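Long-range contacts in cleavage stimulation factor 77 (Encephalitozoon cuniculi, PDB 2UY1), which probably takes part in mRNA 3'-end processing and may bind mRNA, as a helical-repeat protein of the Suppressor of forked family: residues A[168-173]-A[207-212]; A[242-247]-A[455-460]; A[177-182]-A[196-201]. All coordinates share one frame; numbering follows the deposited sequence.

Interaction 1 of 3, residues A[168-173]-A[207-212]; sequences RGWSVK and DSFYYA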
ATOM      1  N   ARG A 168     -15.405  24.651  14.735  1.00 12.68           N
ATOM      2  CA  ARG A 168     -15.151  25.394  13.477  1.00 15.28           C
ATOM      3  C   ARG A 168     -14.915  24.475  12.263  1.00 15.12           C
ATOM      4  O   ARG A 168     -15.244  24.846  11.124  1.00 16.57           O
ATOM      5  CB  ARG A 168     -14.029  26.451  13.631  1.00 14.58           C
ATOM      6  CG  ARG A 168     -14.308  27.569  14.753  1.00 13.15           C
ATOM      7  CD  ARG A 168     -13.210  28.570  14.835  1.00 16.38           C
ATOM      8  NE  ARG A 168     -13.751  29.852  15.315  1.00 12.58           N
ATOM      9  CZ  ARG A 168     -13.045  30.978  15.446  1.00 16.75           C
ATOM     10  NH1 ARG A 168     -11.755  31.021  15.124  1.00 14.61           N
ATOM     11  NH2 ARG A 168     -13.643  32.093  15.915  1.00 14.53           N
ATOM     12  N   GLY A 169     -14.425  23.248  12.512  1.00 15.26           N
ATOM     13  CA  GLY A 169     -14.129  22.305  11.442  1.00 13.75           C
ATOM     14  C   GLY A 169     -15.004  21.069  11.562  1.00 13.92           C
ATOM     15  O   GLY A 169     -14.640  20.021  11.158  1.00 15.06           O
ATOM     16  N   TRP A 170     -16.185  21.247  12.107  1.00 13.86           N
ATOM     17  CA  TRP A 170     -17.105  20.187  12.429  1.00 13.27           C
ATOM     18  C   TRP A 170     -17.234  19.162  11.359  1.00 13.97           C
ATOM     19  O   TRP A 170     -17.600  19.464  10.235  1.00 14.30           O
ATOM     20  CB  TRP A 170     -18.488  20.787  12.705  1.00 12.54           C
ATOM     21  CG  TRP A 170     -19.484  19.868  13.336  1.00 13.62           C
ATOM     22  CD1 TRP A 170     -20.670  19.515  12.823  1.00 14.40           C
ATOM     23  CD2 TRP A 170     -19.415  19.255  14.651  1.00 14.10           C
ATOM     24  NE1 TRP A 170     -21.385  18.705  13.712  1.00 14.26           N
ATOM     25  CE2 TRP A 170     -20.638  18.549  14.847  1.00 14.95           C
ATOM     26  CE3 TRP A 170     -18.443  19.226  15.650  1.00 11.11           C
ATOM     27  CZ2 TRP A 170     -20.906  17.759  16.016  1.00 17.07           C
ATOM     28  CZ3 TRP A 170     -18.700  18.501  16.810  1.00 14.08           C
ATOM     29  CH2 TRP A 170     -19.937  17.735  16.974  1.00 15.72           C
ATOM     30  N   SER A 171     -17.070  17.906  11.766  1.00 13.73           N
ATOM     31  CA  SER A 171     -17.060  16.817  10.826  1.00 12.87           C
ATOM     32  C   SER A 171     -17.118  15.591  11.694  1.00 12.22           C
ATOM     33  O   SER A 171     -16.964  15.665  12.922  1.00 11.43           O
ATOM     34  CB  SER A 171     -15.800  16.820   9.957  1.00 12.26           C
ATOM     35  OG  SER A 171     -14.681  16.686  10.760  1.00  9.47           O
ATOM     36  N   VAL A 172     -17.395  14.472  11.062  1.00 12.13           N
ATOM     37  CA  VAL A 172     -17.320  13.195  11.811  1.00 11.42           C
ATOM     38  C   VAL A 172     -16.002  13.079  12.516  1.00 10.95           C
ATOM     39  O   VAL A 172     -15.973  12.796  13.717  1.00 12.22           O
ATOM     40  CB  VAL A 172     -17.623  11.994  10.916  1.00 11.91           C
ATOM     41  CG1 VAL A 172     -17.536  10.630  11.705  1.00  9.98           C
ATOM     42  CG2 VAL A 172     -19.049  12.170  10.371  1.00 13.80           C
ATOM     43  N   LYS A 173     -14.920  13.354  11.801  1.00  9.11           N
ATOM     44  CA  LYS A 173     -13.620  13.206  12.379  1.00 11.07           C
ATOM     45  C   LYS A 173     -13.374  14.155  13.546  1.00 12.76           C
ATOM     46  O   LYS A 173     -12.790  13.744  14.558  1.00 12.16           O
ATOM     47  CB  LYS A 173     -12.554  13.385  11.281  1.00 11.07           C
ATOM     48  CG  LYS A 173     -11.169  13.272  11.795  1.00 14.84           C
ATOM     49  CD  LYS A 173     -10.294  13.663  10.639  1.00 19.57           C
ATOM     50  CE  LYS A 173      -8.854  13.870  11.068  1.00 27.65           C
ATOM     51  NZ  LYS A 173      -8.013  12.735  10.563  1.00 30.96           N
ATOM     52  N   ASP A 207     -27.461  13.439  16.340  1.00 17.54           N
ATOM     53  CA  ASP A 207     -28.402  14.333  15.670  1.00 16.96           C
ATOM     54  C   ASP A 207     -27.731  15.023  14.532  1.00 15.77           C
ATOM     55  O   ASP A 207     -28.310  15.101  13.450  1.00 12.73           O
ATOM     56  CB  ASP A 207     -28.909  15.389  16.650  1.00 18.35           C
ATOM     57  CG  ASP A 207     -30.352  15.652  16.556  1.00 23.27           C
ATOM     58  OD1 ASP A 207     -30.701  16.561  15.774  1.00 24.28           O
ATOM     59  OD2 ASP A 207     -31.148  15.012  17.320  1.00 30.11           O
ATOM     60  N   SER A 208     -26.498  15.519  14.758  1.00 15.34           N
ATOM     61  CA  SER A 208     -25.811  16.296  13.695  1.00 17.07           C
ATOM     62  C   SER A 208     -25.454  15.431  12.456  1.00 16.66           C
ATOM     63  O   SER A 208     -25.514  15.867  11.301  1.00 16.81           O
ATOM     64  CB  SER A 208     -24.552  17.043  14.244  1.00 17.59           C
ATOM     65  OG  SER A 208     -23.786  17.659  13.176  1.00 16.47           O
ATOM     66  N   PHE A 209     -25.039  14.190  12.696  1.00 16.75           N
ATOM     67  CA  PHE A 209     -24.682  13.251  11.629  1.00 14.02           C
ATOM     68  C   PHE A 209     -25.571  11.978  11.707  1.00 14.87           C
ATOM     69  O   PHE A 209     -25.092  10.854  11.755  1.00 11.96           O
ATOM     70  CB  PHE A 209     -23.202  12.848  11.782  1.00 15.87           C
ATOM     71  CG  PHE A 209     -22.241  14.017  11.738  1.00 12.80           C
ATOM     72  CD1 PHE A 209     -22.019  14.693  10.529  1.00 17.08           C
ATOM     73  CD2 PHE A 209     -21.547  14.426  12.880  1.00 12.02           C
ATOM     74  CE1 PHE A 209     -21.150  15.767  10.473  1.00 12.72           C
ATOM     75  CE2 PHE A 209     -20.680  15.494  12.823  1.00 15.51           C
ATOM     76  CZ  PHE A 209     -20.517  16.183  11.635  1.00 12.78           C
ATOM     77  N   TYR A 210     -26.875  12.190  11.723  1.00 14.40           N
ATOM     78  CA  TYR A 210     -27.833  11.122  11.928  1.00 16.25           C
ATOM     79  C   TYR A 210     -27.743   9.936  10.920  1.00 14.18           C
ATOM     80  O   TYR A 210     -28.225   8.865  11.168  1.00 16.11           O
ATOM     81  CB  TYR A 210     -29.247  11.730  11.882  1.00 16.30           C
ATOM     82  CG  TYR A 210     -29.600  12.378  10.561  1.00 18.90           C
ATOM     83  CD1 TYR A 210     -30.126  11.643   9.518  1.00 21.51           C
ATOM     84  CD2 TYR A 210     -29.436  13.754  10.376  1.00 19.07           C
ATOM     85  CE1 TYR A 210     -30.429  12.242   8.322  1.00 19.15           C
ATOM     86  CE2 TYR A 210     -29.754  14.347   9.226  1.00 17.51           C
ATOM     87  CZ  TYR A 210     -30.240  13.582   8.192  1.00 20.51           C
ATOM     88  OH  TYR A 210     -30.507  14.201   7.019  1.00 19.28           O
ATOM     89  N   TYR A 211     -27.095  10.158   9.804  1.00 14.12           N
ATOM     90  CA  TYR A 211     -27.123   9.279   8.619  1.00 14.20           C
ATOM     91  C   TYR A 211     -25.818   8.502   8.534  1.00 13.21           C
ATOM     92  O   TYR A 211     -25.689   7.586   7.720  1.00 15.01           O
ATOM     93  CB  TYR A 211     -27.325  10.144   7.359  1.00 14.47           C
ATOM     94  CG  TYR A 211     -26.312  11.301   7.341  1.00 16.64           C
ATOM     95  CD1 TYR A 211     -24.980  11.065   7.004  1.00 17.70           C
ATOM     96  CD2 TYR A 211     -26.676  12.611   7.703  1.00 18.72           C
ATOM     97  CE1 TYR A 211     -24.001  12.072   7.039  1.00 15.51           C
ATOM     98  CE2 TYR A 211     -25.675  13.662   7.724  1.00 14.03           C
ATOM     99  CZ  TYR A 211     -24.353  13.343   7.358  1.00 14.65           C
ATOM    100  OH  TYR A 211     -23.337  14.253   7.353  1.00 16.12           O
ATOM    101  N   ALA A 212     -24.847   8.864   9.373  1.00 12.03           N
ATOM    102  CA  ALA A 212     -23.507   8.275   9.367  1.00 13.25           C
ATOM    103  C   ALA A 212     -23.353   7.100  10.349  1.00 12.82           C
ATOM    104  O   ALA A 212     -23.344   7.296  11.550  1.00 14.74           O
ATOM    105  CB  ALA A 212     -22.447   9.338   9.710  1.00 12.70           C
TER
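V172 and F209, at two helix boundaries, have the CA atoms nearest each other across the two segments, 7.4 Å apart. At G169 the chain leaves helix 139-168, and S171 then stands as N-cap of helix 172-183, its OG bonded to the backbone N of N174. F209 in turn is the first residue to leave helix 191-208, opening a type I turn that runs to A212.

F209 directs its CB toward 168-173. CG2 of V172 sits over one face of the ring, 4.0 Å from the centroid and 14° off its normal, a CH-pi contact, and S208 OG lies over the opposite face. CZ and CE2 of F209 come over a face of the W170 indole, whose five-membered ring forms a near-parallel but strongly offset pair with F209, overlapping little; W170 CD1 meets F209 CZ at 3.5 Å. With chi1 of W170 at -167°, CG lies anti to the backbone N and the indole reaches S208. There NE1 donates to S208 OG across 2.7 Å, almost perfectly straight and in the indole plane, which fixes the rotation of the ring.

Such joining of a helix start to the end of its partner is consistent with a helical hairpin of a TPR-like repeat array.

Interaction 2 of 3, residues A[242-247]-A[455-460]; sequences MSDGMF and DNSRLL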
ATOM      1  N   MET A 242     -31.303   4.344  10.434  1.00 22.46           N
ATOM      2  CA  MET A 242     -30.893   5.673   9.895  1.00 23.89           C
ATOM      3  C   MET A 242     -29.797   5.733   8.836  1.00 25.15           C
ATOM      4  O   MET A 242     -29.653   6.746   8.134  1.00 25.44           O
ATOM      5  CB  MET A 242     -30.571   6.670  11.026  1.00 23.65           C
ATOM      6  CG  MET A 242     -31.695   6.911  11.978  1.00 21.20           C
ATOM      7  SD  MET A 242     -32.965   7.902  11.163  1.00 35.12           S
ATOM      8  CE  MET A 242     -34.353   6.759  11.073  1.00 27.63           C
ATOM      9  N   SER A 243     -29.010   4.692   8.741  1.00 26.52           N
ATOM     10  CA  SER A 243     -27.916   4.631   7.790  1.00 28.49           C
ATOM     11  C   SER A 243     -28.297   3.574   6.799  1.00 29.19           C
ATOM     12  O   SER A 243     -29.281   2.845   7.006  1.00 30.69           O
ATOM     13  CB  SER A 243     -26.560   4.328   8.469  1.00 28.92           C
ATOM     14  OG  SER A 243     -26.585   3.170   9.274  1.00 31.12           O
ATOM     15  N   ASP A 244     -27.553   3.511   5.715  1.00 30.21           N
ATOM     16  CA  ASP A 244     -27.925   2.703   4.552  1.00 31.76           C
ATOM     17  C   ASP A 244     -26.846   1.692   4.105  1.00 31.04           C
ATOM     18  O   ASP A 244     -26.814   1.292   2.906  1.00 32.42           O
ATOM     19  CB  ASP A 244     -28.274   3.631   3.376  1.00 33.21           C
ATOM     20  CG  ASP A 244     -29.096   2.936   2.316  1.00 38.75           C
ATOM     21  OD1 ASP A 244     -29.692   1.853   2.653  1.00 43.03           O
ATOM     22  OD2 ASP A 244     -29.140   3.468   1.176  1.00 39.71           O
ATOM     23  N   GLY A 245     -25.985   1.288   5.033  1.00 27.32           N
ATOM     24  CA  GLY A 245     -24.954   0.310   4.742  1.00 25.78           C
ATOM     25  C   GLY A 245     -25.079  -0.936   5.597  1.00 23.88           C
ATOM     26  O   GLY A 245     -26.125  -1.187   6.197  1.00 20.62           O
ATOM     27  N   MET A 246     -24.007  -1.720   5.653  1.00 21.01           N
ATOM     28  CA  MET A 246     -24.051  -3.034   6.283  1.00 21.63           C
ATOM     29  C   MET A 246     -23.004  -3.152   7.386  1.00 18.95           C
ATOM     30  O   MET A 246     -22.762  -4.238   7.912  1.00 15.65           O
ATOM     31  CB  MET A 246     -23.842  -4.134   5.241  1.00 21.86           C
ATOM     32  CG  MET A 246     -22.402  -4.601   5.111  1.00 24.13           C
ATOM     33  SD  MET A 246     -22.272  -6.343   4.662  1.00 28.40           S
ATOM     34  CE  MET A 246     -23.130  -6.353   3.091  1.00 22.97           C
ATOM     35  N   PHE A 247     -22.388  -2.026   7.732  1.00 15.54           N
ATOM     36  CA  PHE A 247     -21.580  -1.942   8.922  1.00 15.98           C
ATOM     37  C   PHE A 247     -22.335  -2.177  10.243  1.00 16.11           C
ATOM     38  O   PHE A 247     -21.967  -3.067  10.991  1.00 14.88           O
ATOM     39  CB  PHE A 247     -20.792  -0.625   9.037  1.00 14.37           C
ATOM     40  CG  PHE A 247     -19.850  -0.604  10.230  1.00 15.21           C
ATOM     41  CD1 PHE A 247     -18.482  -0.940  10.069  1.00 12.29           C
ATOM     42  CD2 PHE A 247     -20.319  -0.262  11.525  1.00 13.41           C
ATOM     43  CE1 PHE A 247     -17.596  -0.943  11.166  1.00  9.85           C
ATOM     44  CE2 PHE A 247     -19.452  -0.261  12.636  1.00 10.79           C
ATOM     45  CZ  PHE A 247     -18.086  -0.588  12.438  1.00 12.26           C
ATOM     46  N   ASP A 455     -21.998   2.425   2.377  1.00 25.31           N
ATOM     47  CA  ASP A 455     -23.291   3.027   2.444  1.00 25.57           C
ATOM     48  C   ASP A 455     -23.574   3.639   1.083  1.00 25.46           C
ATOM     49  O   ASP A 455     -22.911   4.594   0.663  1.00 26.91           O
ATOM     50  CB  ASP A 455     -23.259   4.081   3.531  1.00 24.79           C
ATOM     51  CG  ASP A 455     -24.589   4.611   3.821  1.00 22.88           C
ATOM     52  OD1 ASP A 455     -25.307   4.900   2.853  1.00 25.88           O
ATOM     53  OD2 ASP A 455     -24.908   4.761   5.000  1.00 19.98           O
ATOM     54  N   ASN A 456     -24.554   3.081   0.392  1.00 26.46           N
ATOM     55  CA  ASN A 456     -24.805   3.443  -0.993  1.00 27.45           C
ATOM     56  C   ASN A 456     -25.508   4.762  -1.075  1.00 27.03           C
ATOM     57  O   ASN A 456     -25.854   5.195  -2.160  1.00 29.38           O
ATOM     58  CB  ASN A 456     -25.635   2.384  -1.727  1.00 29.49           C
ATOM     59  CG  ASN A 456     -24.802   1.596  -2.758  1.00 35.53           C
ATOM     60  OD1 ASN A 456     -23.449   1.736  -2.706  1.00 42.90           O
ATOM     61  ND2 ASN A 456     -25.378   0.898  -3.621  1.00 34.97           N
ATOM     62  N   SER A 457     -25.779   5.388   0.050  1.00 24.22           N
ATOM     63  CA  SER A 457     -26.551   6.619  -0.031  1.00 25.03           C
ATOM     64  C   SER A 457     -25.739   7.840   0.364  1.00 23.73           C
ATOM     65  O   SER A 457     -26.228   8.945   0.182  1.00 27.68           O
ATOM     66  CB  SER A 457     -27.920   6.539   0.679  1.00 24.24           C
ATOM     67  OG  SER A 457     -27.812   6.798   2.065  1.00 27.73           O
ATOM     68  N   ARG A 458     -24.505   7.633   0.827  1.00 21.55           N
ATOM     69  CA  ARG A 458     -23.607   8.687   1.259  1.00 19.55           C
ATOM     70  C   ARG A 458     -22.618   8.919   0.175  1.00 19.30           C
ATOM     71  O   ARG A 458     -22.221   7.959  -0.478  1.00 19.96           O
ATOM     72  CB  ARG A 458     -22.883   8.339   2.540  1.00 18.32           C
ATOM     73  CG  ARG A 458     -23.813   8.304   3.756  1.00 19.12           C
ATOM     74  CD  ARG A 458     -23.102   7.754   4.919  1.00 12.47           C
ATOM     75  NE  ARG A 458     -22.128   8.691   5.430  1.00 12.68           N
ATOM     76  CZ  ARG A 458     -21.230   8.394   6.337  1.00 14.91           C
ATOM     77  NH1 ARG A 458     -21.232   7.143   6.830  1.00  7.03           N
ATOM     78  NH2 ARG A 458     -20.307   9.297   6.684  1.00  9.28           N
ATOM     79  N   LEU A 459     -22.259  10.213  -0.024  1.00 17.54           N
ATOM     80  CA  LEU A 459     -21.292  10.652  -1.040  1.00 14.97           C
ATOM     81  C   LEU A 459     -20.024  11.103  -0.329  1.00 14.49           C
ATOM     82  O   LEU A 459     -20.015  12.175   0.280  1.00 15.62           O
ATOM     83  CB  LEU A 459     -21.911  11.836  -1.898  1.00 14.97           C
ATOM     84  CG  LEU A 459     -23.208  11.609  -2.704  1.00 13.43           C
ATOM     85  CD1 LEU A 459     -23.974  12.906  -3.299  1.00 11.45           C
ATOM     86  CD2 LEU A 459     -23.013  10.605  -3.779  1.00 15.66           C
ATOM     87  N   LEU A 460     -18.959  10.309  -0.442  1.00 15.80           N
ATOM     88  CA  LEU A 460     -17.727  10.403   0.332  1.00 16.81           C
ATOM     89  C   LEU A 460     -16.587  11.016  -0.557  1.00 19.02           C
ATOM     90  O   LEU A 460     -16.844  11.412  -1.722  1.00 19.85           O
ATOM     91  CB  LEU A 460     -17.386   9.007   0.978  1.00 17.06           C
ATOM     92  CG  LEU A 460     -18.457   8.346   1.890  1.00 12.73           C
ATOM     93  CD1 LEU A 460     -18.001   7.082   2.703  1.00 15.45           C
ATOM     94  CD2 LEU A 460     -19.048   9.343   2.871  1.00 12.59           C
TER
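D455 and G245 bring the two loops together, their CA atoms only 3.9 Å apart, and this close backbone approach illustrates how one carboxylate can pin two irregular segments. The backbone N of D244 donates to D455 OD2 over 3.0 Å, approaching from well above the carboxylate plane. The other oxygen, OD1, is held within its own loop: the N of S457 donates to it at 2.9 Å, closing an Asx turn, and S457 OG adds a second bond through the syn lone pair. D455 thus has both oxygens engaged, one across the contact and one at home. CG of D455 stands anti to its backbone N, chi1 -171°, which carries the group toward 242-247. The N of G245 lies 3.6 Å from D455 OD2 without a hydrogen bond, and is buried with no partner in the model. D244 lays its CB against D455 OD1 at 3.3 Å, while its OD2 meets CB of S457. That OD2 is 4.4 Å from D455 OD1, so the two negative charges probably disfavour each other somewhat.

The outer side, where D244, N456 and S457 are exposed, is looser. N456 approaches with its backbone N, 3.8 Å from D244 O and not bonded to it, while its side chain leads away.

Around this junction, the loop 242-247 joins helix 229-242 to helix 247-255; F247 packs on helix 434-446, and R458 reaches E214 of helix 213-225 in a salt bridge.

Interaction 3 of 3, residues A[177-182]-A[196-201]; sequences RLIDLE and SRMHFI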
ATOM      1  N   ARG A 177     -12.875  13.525  17.455  1.00 16.60           N
ATOM      2  CA  ARG A 177     -11.871  14.177  18.276  1.00 15.75           C
ATOM      3  C   ARG A 177     -12.497  14.857  19.516  1.00 16.27           C
ATOM      4  O   ARG A 177     -11.937  14.885  20.614  1.00 14.40           O
ATOM      5  CB  ARG A 177     -11.078  15.186  17.447  1.00 16.91           C
ATOM      6  CG  ARG A 177      -9.873  14.616  16.707  1.00 20.77           C
ATOM      7  CD  ARG A 177      -9.530  15.475  15.492  1.00 26.75           C
ATOM      8  NE  ARG A 177      -8.125  15.379  15.041  1.00 37.60           N
ATOM      9  CZ  ARG A 177      -7.538  14.266  14.616  1.00 41.24           C
ATOM     10  NH1 ARG A 177      -8.222  13.113  14.606  1.00 45.36           N
ATOM     11  NH2 ARG A 177      -6.258  14.282  14.221  1.00 40.18           N
ATOM     12  N   LEU A 178     -13.624  15.495  19.335  1.00 15.91           N
ATOM     13  CA  LEU A 178     -14.201  16.112  20.518  1.00 16.10           C
ATOM     14  C   LEU A 178     -14.512  15.020  21.548  1.00 16.12           C
ATOM     15  O   LEU A 178     -14.282  15.210  22.746  1.00 14.49           O
ATOM     16  CB  LEU A 178     -15.437  16.959  20.170  1.00 16.04           C
ATOM     17  CG  LEU A 178     -16.389  17.411  21.317  1.00 17.16           C
ATOM     18  CD1 LEU A 178     -15.747  18.456  22.230  1.00 17.31           C
ATOM     19  CD2 LEU A 178     -17.729  17.880  20.709  1.00 14.28           C
ATOM     20  N   ILE A 179     -15.062  13.900  21.095  1.00 14.94           N
ATOM     21  CA  ILE A 179     -15.304  12.742  22.034  1.00 15.08           C
ATOM     22  C   ILE A 179     -14.040  12.309  22.782  1.00 16.10           C
ATOM     23  O   ILE A 179     -14.014  12.190  24.026  1.00 16.70           O
ATOM     24  CB  ILE A 179     -15.980  11.502  21.298  1.00 15.71           C
ATOM     25  CG1 ILE A 179     -17.421  11.857  20.886  1.00 12.40           C
ATOM     26  CG2 ILE A 179     -15.922  10.249  22.213  1.00 14.23           C
ATOM     27  CD1 ILE A 179     -18.150  10.902  19.902  1.00  9.35           C
ATOM     28  N   ASP A 180     -12.950  12.141  22.042  1.00 16.47           N
ATOM     29  CA  ASP A 180     -11.666  11.718  22.638  1.00 14.23           C
ATOM     30  C   ASP A 180     -11.144  12.718  23.665  1.00 16.52           C
ATOM     31  O   ASP A 180     -10.555  12.336  24.713  1.00 14.06           O
ATOM     32  CB  ASP A 180     -10.618  11.560  21.508  1.00 14.07           C
ATOM     33  CG  ASP A 180     -10.966  10.471  20.459  1.00 16.48           C
ATOM     34  OD1 ASP A 180     -11.642   9.460  20.787  1.00 15.78           O
ATOM     35  OD2 ASP A 180     -10.482  10.588  19.293  1.00 13.20           O
ATOM     36  N   LEU A 181     -11.301  14.028  23.374  1.00 16.44           N
ATOM     37  CA  LEU A 181     -10.807  15.044  24.273  1.00 17.97           C
ATOM     38  C   LEU A 181     -11.591  15.078  25.614  1.00 18.25           C
ATOM     39  O   LEU A 181     -10.984  15.286  26.692  1.00 18.28           O
ATOM     40  CB  LEU A 181     -10.858  16.432  23.537  1.00 18.62           C
ATOM     41  CG  LEU A 181     -10.892  17.709  24.353  1.00 21.61           C
ATOM     42  CD1 LEU A 181      -9.545  17.893  25.046  1.00 28.15           C
ATOM     43  CD2 LEU A 181     -11.204  18.915  23.449  1.00 19.70           C
ATOM     44  N   GLU A 182     -12.900  14.876  25.544  1.00 17.26           N
ATOM     45  CA  GLU A 182     -13.772  14.940  26.721  1.00 19.91           C
ATOM     46  C   GLU A 182     -13.693  13.643  27.532  1.00 20.95           C
ATOM     47  O   GLU A 182     -13.834  13.664  28.773  1.00 22.38           O
ATOM     48  CB  GLU A 182     -15.210  15.205  26.296  1.00 18.27           C
ATOM     49  CG  GLU A 182     -15.544  16.692  25.968  1.00 21.53           C
ATOM     50  CD  GLU A 182     -15.354  17.634  27.133  1.00 23.76           C
ATOM     51  OE1 GLU A 182     -15.467  17.220  28.305  1.00 29.09           O
ATOM     52  OE2 GLU A 182     -15.099  18.823  26.884  1.00 31.00           O
ATOM     53  N   SER A 196     -22.836  12.192  32.212  1.00 22.11           N
ATOM     54  CA  SER A 196     -23.847  13.152  31.751  1.00 23.75           C
ATOM     55  C   SER A 196     -23.306  14.031  30.615  1.00 21.67           C
ATOM     56  O   SER A 196     -23.988  14.245  29.602  1.00 23.19           O
ATOM     57  CB  SER A 196     -24.432  13.971  32.972  1.00 22.95           C
ATOM     58  OG  SER A 196     -25.600  14.725  32.672  1.00 28.02           O
ATOM     59  N   ARG A 197     -22.117  14.567  30.800  1.00 22.26           N
ATOM     60  CA  ARG A 197     -21.325  15.222  29.742  1.00 22.03           C
ATOM     61  C   ARG A 197     -21.227  14.375  28.437  1.00 21.73           C
ATOM     62  O   ARG A 197     -21.477  14.868  27.317  1.00 20.41           O
ATOM     63  CB  ARG A 197     -19.910  15.572  30.309  1.00 23.51           C
ATOM     64  CG  ARG A 197     -18.858  16.129  29.315  1.00 22.92           C
ATOM     65  CD  ARG A 197     -19.113  17.644  29.169  1.00 22.53           C
ATOM     66  NE  ARG A 197     -18.080  18.445  28.494  1.00 23.69           N
ATOM     67  CZ  ARG A 197     -18.372  19.578  27.843  1.00 27.15           C
ATOM     68  NH1 ARG A 197     -19.648  19.968  27.779  1.00 27.76           N
ATOM     69  NH2 ARG A 197     -17.428  20.302  27.246  1.00 27.16           N
ATOM     70  N   MET A 198     -20.878  13.093  28.586  1.00 19.74           N
ATOM     71  CA  MET A 198     -20.676  12.234  27.430  1.00 19.50           C
ATOM     72  C   MET A 198     -21.953  11.892  26.719  1.00 18.30           C
ATOM     73  O   MET A 198     -21.968  11.875  25.495  1.00 19.55           O
ATOM     74  CB  MET A 198     -19.878  10.970  27.817  1.00 19.32           C
ATOM     75  CG  MET A 198     -18.405  11.262  28.334  1.00 20.62           C
ATOM     76  SD  MET A 198     -17.392  12.423  27.393  1.00 21.50           S
ATOM     77  CE  MET A 198     -17.434  11.629  25.775  1.00 18.73           C
ATOM     78  N   HIS A 199     -23.036  11.704  27.477  1.00 17.04           N
ATOM     79  CA  HIS A 199     -24.324  11.445  26.898  1.00 17.38           C
ATOM     80  C   HIS A 199     -24.798  12.620  26.069  1.00 17.34           C
ATOM     81  O   HIS A 199     -25.402  12.418  24.997  1.00 18.50           O
ATOM     82  CB  HIS A 199     -25.382  11.108  27.954  1.00 15.85           C
ATOM     83  CG  HIS A 199     -25.235   9.743  28.569  1.00 15.66           C
ATOM     84  ND1 HIS A 199     -25.369   8.571  27.846  1.00 16.37           N
ATOM     85  CD2 HIS A 199     -25.123   9.376  29.864  1.00 16.32           C
ATOM     86  CE1 HIS A 199     -25.275   7.537  28.671  1.00 21.07           C
ATOM     87  NE2 HIS A 199     -25.108   8.001  29.900  1.00 24.46           N
ATOM     88  N   PHE A 200     -24.581  13.818  26.576  1.00 16.89           N
ATOM     89  CA  PHE A 200     -24.953  15.017  25.809  1.00 16.58           C
ATOM     90  C   PHE A 200     -24.119  15.065  24.546  1.00 14.79           C
ATOM     91  O   PHE A 200     -24.655  15.192  23.478  1.00 15.16           O
ATOM     92  CB  PHE A 200     -24.842  16.370  26.589  1.00 15.55           C
ATOM     93  CG  PHE A 200     -25.008  17.559  25.665  1.00 17.63           C
ATOM     94  CD1 PHE A 200     -26.259  17.893  25.141  1.00 17.96           C
ATOM     95  CD2 PHE A 200     -23.861  18.190  25.125  1.00 14.90           C
ATOM     96  CE1 PHE A 200     -26.366  18.950  24.135  1.00 14.99           C
ATOM     97  CE2 PHE A 200     -23.976  19.191  24.191  1.00 16.77           C
ATOM     98  CZ  PHE A 200     -25.234  19.567  23.687  1.00 18.03           C
ATOM     99  N   ILE A 201     -22.801  14.927  24.676  1.00 14.21           N
ATOM    100  CA  ILE A 201     -21.948  14.987  23.529  1.00 14.61           C
ATOM    101  C   ILE A 201     -22.325  13.952  22.446  1.00 15.97           C
ATOM    102  O   ILE A 201     -22.428  14.333  21.290  1.00 16.83           O
ATOM    103  CB  ILE A 201     -20.422  14.951  23.920  1.00 15.03           C
ATOM    104  CG1 ILE A 201     -20.043  16.108  24.856  1.00 12.92           C
ATOM    105  CG2 ILE A 201     -19.493  15.014  22.677  1.00 13.56           C
ATOM    106  CD1 ILE A 201     -18.577  16.125  25.217  1.00 13.77           C
TER
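R197 and E182 form a bidentate salt bridge across an antiparallel helix hairpin; the axes of segments 177-182 and 196-201 run antiparallel at 178°, 10.7 Å apart at closest approach, and such pairs are the building units of the TPR-like repeats to which this family belongs. The guanidinium grips side-on: NE donates to E182 OE1 at 2.9 Å and NH2 to E182 OE2 at 2.8 Å, one nitrogen to each oxygen. OE1 lies close to the guanidinium plane, whereas OE2 is somewhat tilted from it. The two flat groups are turned nearly at right angles, 89° between planes, so both donors come from above the carboxylate. This is not the coplanar form of such a pair, yet both bonds remain reasonably straight. A bend at chi2 of R197, 83°, turns the guanidinium aside toward the carboxylate, while the remaining nitrogen, NH1, is bonded to the backbone O of N80. That second partner, outside the hairpin, probably helps to fix the orientation of the arginine.

Both charged residues are buried, and I163 of helix 139-168 packs against the two of them. Next to the bridge, M198 folds its chain at chi2 and chi3 so that SD comes alongside CB of E182, at 3.7 Å, and its methyl group reaches CG2 of I179. Farther along the helices the packing becomes mainly apolar. I201 directs its CB toward the opposite helix, and its CG2 touches both L178 and CG1 of I179, the I179 and I201 side chains passing each other in opposite directions. F218 of helix 213-225 adds to the cover of I179, and Y222 to that of M198. At the far end of the interface, L178 CD2 meets I201 CG2 at 3.9 Å.

Followed from the N terminus, the chain first leaves helix 139-168 and enters interaction 1, which closes a loop of 33 residues, 174-206. Interaction 3 lies within that loop, on the same two helices: it fastens the later half of helix 172-183 to the middle of helix 191-208, and interaction 1 joins the end of the second helix to the start of the first. The two contacts meet through W170 and L178. Interaction 2 opens after interaction 1 has closed, in series with it, and across 207 residues ties the C-terminal loop 455-460 to the loop between helices 229-242 and 247-255. It touches interaction 1 at Y210, Y211 and A212, but stays about 13 Å from interaction 3 by nearest atoms.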